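Local coordinates for glutamine amidotransferase domain-containing protein (PDB 1O1Y) that probably acts as a type 1 glutamine amidotransferase, releasing ammonia from glutamine for transfer to an acceptor substrate, at residues F154-R159 with Q172-G177. Numbering follows the deposited sequence.
Sequences FDLPRR and QGFVYG
Phe-154 and Phe-174 meet where the end of strand 152-154 and the loop that follows it pass over strand 173-176, part of the large mixed sheet of this flavodoxin-like, type 1 glutamine amidotransferase fold, and they illustrate how a loop can be held to a sheet by side chains without a single hydrogen bond between the two segments. The ring of Phe-154 leads with CE2, which lies 3.5 Å from CD1 of Phe-174; the two planes are inclined at 71° and the centroids are 5.4 Å apart. Each phenylalanine tucks CG between its own backbone N and carbonyl carbon, which brings CE2 of Phe-154 and CD1 of Phe-174 together between the two segments. Pro-157 lies over one face of Phe-174, its CD over the centre, 4.3 Å above the ring plane. From Leu-156, CD1 reaches CB of Phe-174 at 3.7 Å. Helix 102-109 adds to this apolar cluster, with Ala-107 against Phe-154 and Leu-106 against Phe-174. Farther along the strand, Tyr-176 projects toward Arg-159 with CG anti to its backbone N (chi1 174°), bringing CE1 to 3.1 Å from CB of Arg-159 at the ring edge. Bent at chi3, the arginine chain curls back so that CZ of Tyr-176 sits 3.6 Å above its guanidinium plane, offset toward the rim. A leucine in place of Tyr-176 would probably leave the aliphatic part and guanidinium of Arg-159 without their aromatic neighbour, giving the arginine more freedom to turn. Arg-159 NH1 comes within 2.9 Å of Tyr-176 OH, but the angle is too poor for a hydrogen bond.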
loop_
_atom_site.group_PDB
_atom_site.type_symbol
_atom_site.label_atom_id
_atom_site.label_comp_id
_atom_site.label_asym_id
_atom_site.label_seq_id
_atom_site.Cartn_x
_atom_site.Cartn_y
_atom_site.Cartn_z
ATOM N N PHE A 154 -4.111 12.124 4.740
ATOM C CA PHE A 154 -2.908 12.857 5.036
ATOM C C PHE A 154 -2.794 14.083 4.147
ATOM O O PHE A 154 -3.424 14.174 3.101
ATOM C CB PHE A 154 -1.658 11.959 4.869
ATOM C CG PHE A 154 -1.611 11.212 3.553
ATOM C CD1 PHE A 154 -2.158 9.942 3.437
ATOM C CD2 PHE A 154 -1.067 11.807 2.418
ATOM C CE1 PHE A 154 -2.163 9.290 2.192
ATOM C CE2 PHE A 154 -1.061 11.158 1.185
ATOM C CZ PHE A 154 -1.615 9.909 1.075
ATOM N N ASP A 155 -1.962 15.021 4.595
ATOM C CA ASP A 155 -1.496 16.138 3.775
ATOM C C ASP A 155 -0.400 15.644 2.835
ATOM O O ASP A 155 0.293 14.682 3.114
ATOM C CB ASP A 155 -0.905 17.207 4.642
ATOM C CG ASP A 155 -1.945 17.996 5.402
ATOM O OD1 ASP A 155 -3.130 17.994 4.973
ATOM O OD2 ASP A 155 -1.639 18.652 6.428
ATOM N N LEU A 156 -0.246 16.314 1.703
ATOM C CA LEU A 156 0.836 15.995 0.767
ATOM C C LEU A 156 2.155 16.525 1.304
ATOM O O LEU A 156 2.270 17.696 1.586
ATOM C CB LEU A 156 0.535 16.639 -0.588
ATOM C CG LEU A 156 1.523 16.412 -1.742
ATOM C CD1 LEU A 156 1.465 14.984 -2.168
ATOM C CD2 LEU A 156 1.189 17.318 -2.883
ATOM N N PRO A 157 3.162 15.668 1.494
ATOM C CA PRO A 157 4.429 16.170 1.995
ATOM C C PRO A 157 5.026 17.191 1.047
ATOM O O PRO A 157 4.830 17.135 -0.175
ATOM C CB PRO A 157 5.312 14.933 2.037
ATOM C CG PRO A 157 4.380 13.780 2.195
ATOM C CD PRO A 157 3.167 14.195 1.379
ATOM N N ARG A 158 5.756 18.105 1.628
ATOM C CA ARG A 158 6.283 19.236 0.881
ATOM C C ARG A 158 7.141 18.748 -0.266
ATOM O O ARG A 158 7.064 19.255 -1.380
ATOM C CB ARG A 158 7.098 20.142 1.773
ATOM C CG ARG A 158 7.581 21.390 1.024
ATOM C CD ARG A 158 8.392 22.351 1.882
ATOM N NE ARG A 158 9.340 21.608 2.701
ATOM C CZ ARG A 158 10.591 21.335 2.361
ATOM N NH1 ARG A 158 11.115 21.801 1.229
ATOM N NH2 ARG A 158 11.338 20.616 3.188
ATOM N N ARG A 159 7.971 17.765 -0.032
ATOM C CA ARG A 159 8.849 17.407 -1.153
ATOM C C ARG A 159 8.187 16.436 -2.205
ATOM O O ARG A 159 8.763 16.125 -3.257
ATOM C CB ARG A 159 10.148 16.855 -0.564
ATOM C CG ARG A 159 11.013 17.925 0.175
ATOM C CD ARG A 159 12.050 17.311 1.158
ATOM N NE ARG A 159 11.402 16.604 2.284
ATOM C CZ ARG A 159 12.004 15.727 3.103
ATOM N NH1 ARG A 159 13.288 15.397 2.943
ATOM N NH2 ARG A 159 11.313 15.172 4.094
ATOM N N GLN A 172 -4.541 10.839 -2.616
ATOM C CA GLN A 172 -4.697 9.378 -2.735
ATOM C C GLN A 172 -3.389 8.681 -2.999
ATOM O O GLN A 172 -3.282 7.475 -2.777
ATOM C CB GLN A 172 -5.724 9.066 -3.821
ATOM C CG GLN A 172 -7.169 9.339 -3.329
ATOM C CD GLN A 172 -7.746 8.286 -2.408
ATOM O OE1 GLN A 172 -7.076 7.285 -2.122
ATOM N NE2 GLN A 172 -9.004 8.499 -1.946
ATOM N N GLY A 173 -2.416 9.376 -3.554
ATOM C CA GLY A 173 -1.131 8.749 -3.853
ATOM C C GLY A 173 -0.075 9.804 -4.184
ATOM O O GLY A 173 -0.400 10.885 -4.706
ATOM N N PHE A 174 1.177 9.522 -3.827
ATOM C CA PHE A 174 2.259 10.451 -4.024
ATOM C C PHE A 174 3.555 9.711 -4.215
ATOM O O PHE A 174 3.660 8.550 -3.905
ATOM C CB PHE A 174 2.359 11.456 -2.866
ATOM C CG PHE A 174 2.742 10.828 -1.548
ATOM C CD1 PHE A 174 1.775 10.309 -0.693
ATOM C CD2 PHE A 174 4.079 10.723 -1.189
ATOM C CE1 PHE A 174 2.146 9.730 0.509
ATOM C CE2 PHE A 174 4.451 10.152 0.045
ATOM C CZ PHE A 174 3.482 9.647 0.882
ATOM N N VAL A 175 4.534 10.432 -4.736
ATOM C CA VAL A 175 5.872 9.918 -4.941
ATOM C C VAL A 175 6.890 10.950 -4.406
ATOM O O VAL A 175 6.707 12.180 -4.512
ATOM C CB VAL A 175 6.168 9.650 -6.446
ATOM C CG1 VAL A 175 7.640 9.317 -6.681
ATOM C CG2 VAL A 175 5.279 8.578 -6.990
ATOM N N TYR A 176 7.936 10.429 -3.801
ATOM C CA TYR A 176 9.076 11.210 -3.310
ATOM C C TYR A 176 10.307 10.374 -3.582
ATOM O O TYR A 176 10.532 9.380 -2.925
ATOM C CB TYR A 176 8.933 11.476 -1.808
ATOM C CG TYR A 176 10.138 12.156 -1.181
ATOM C CD1 TYR A 176 10.331 13.509 -1.295
ATOM C CD2 TYR A 176 11.098 11.417 -0.514
ATOM C CE1 TYR A 176 11.465 14.104 -0.746
ATOM C CE2 TYR A 176 12.206 12.014 0.042
ATOM C CZ TYR A 176 12.380 13.353 -0.084
ATOM O OH TYR A 176 13.494 13.959 0.462
ATOM N N GLY A 177 11.073 10.748 -4.594
ATOM C CA GLY A 177 12.266 9.996 -4.978
ATOM C C GLY A 177 11.833 8.638 -5.484
ATOM O O GLY A 177 10.968 8.532 -6.353
#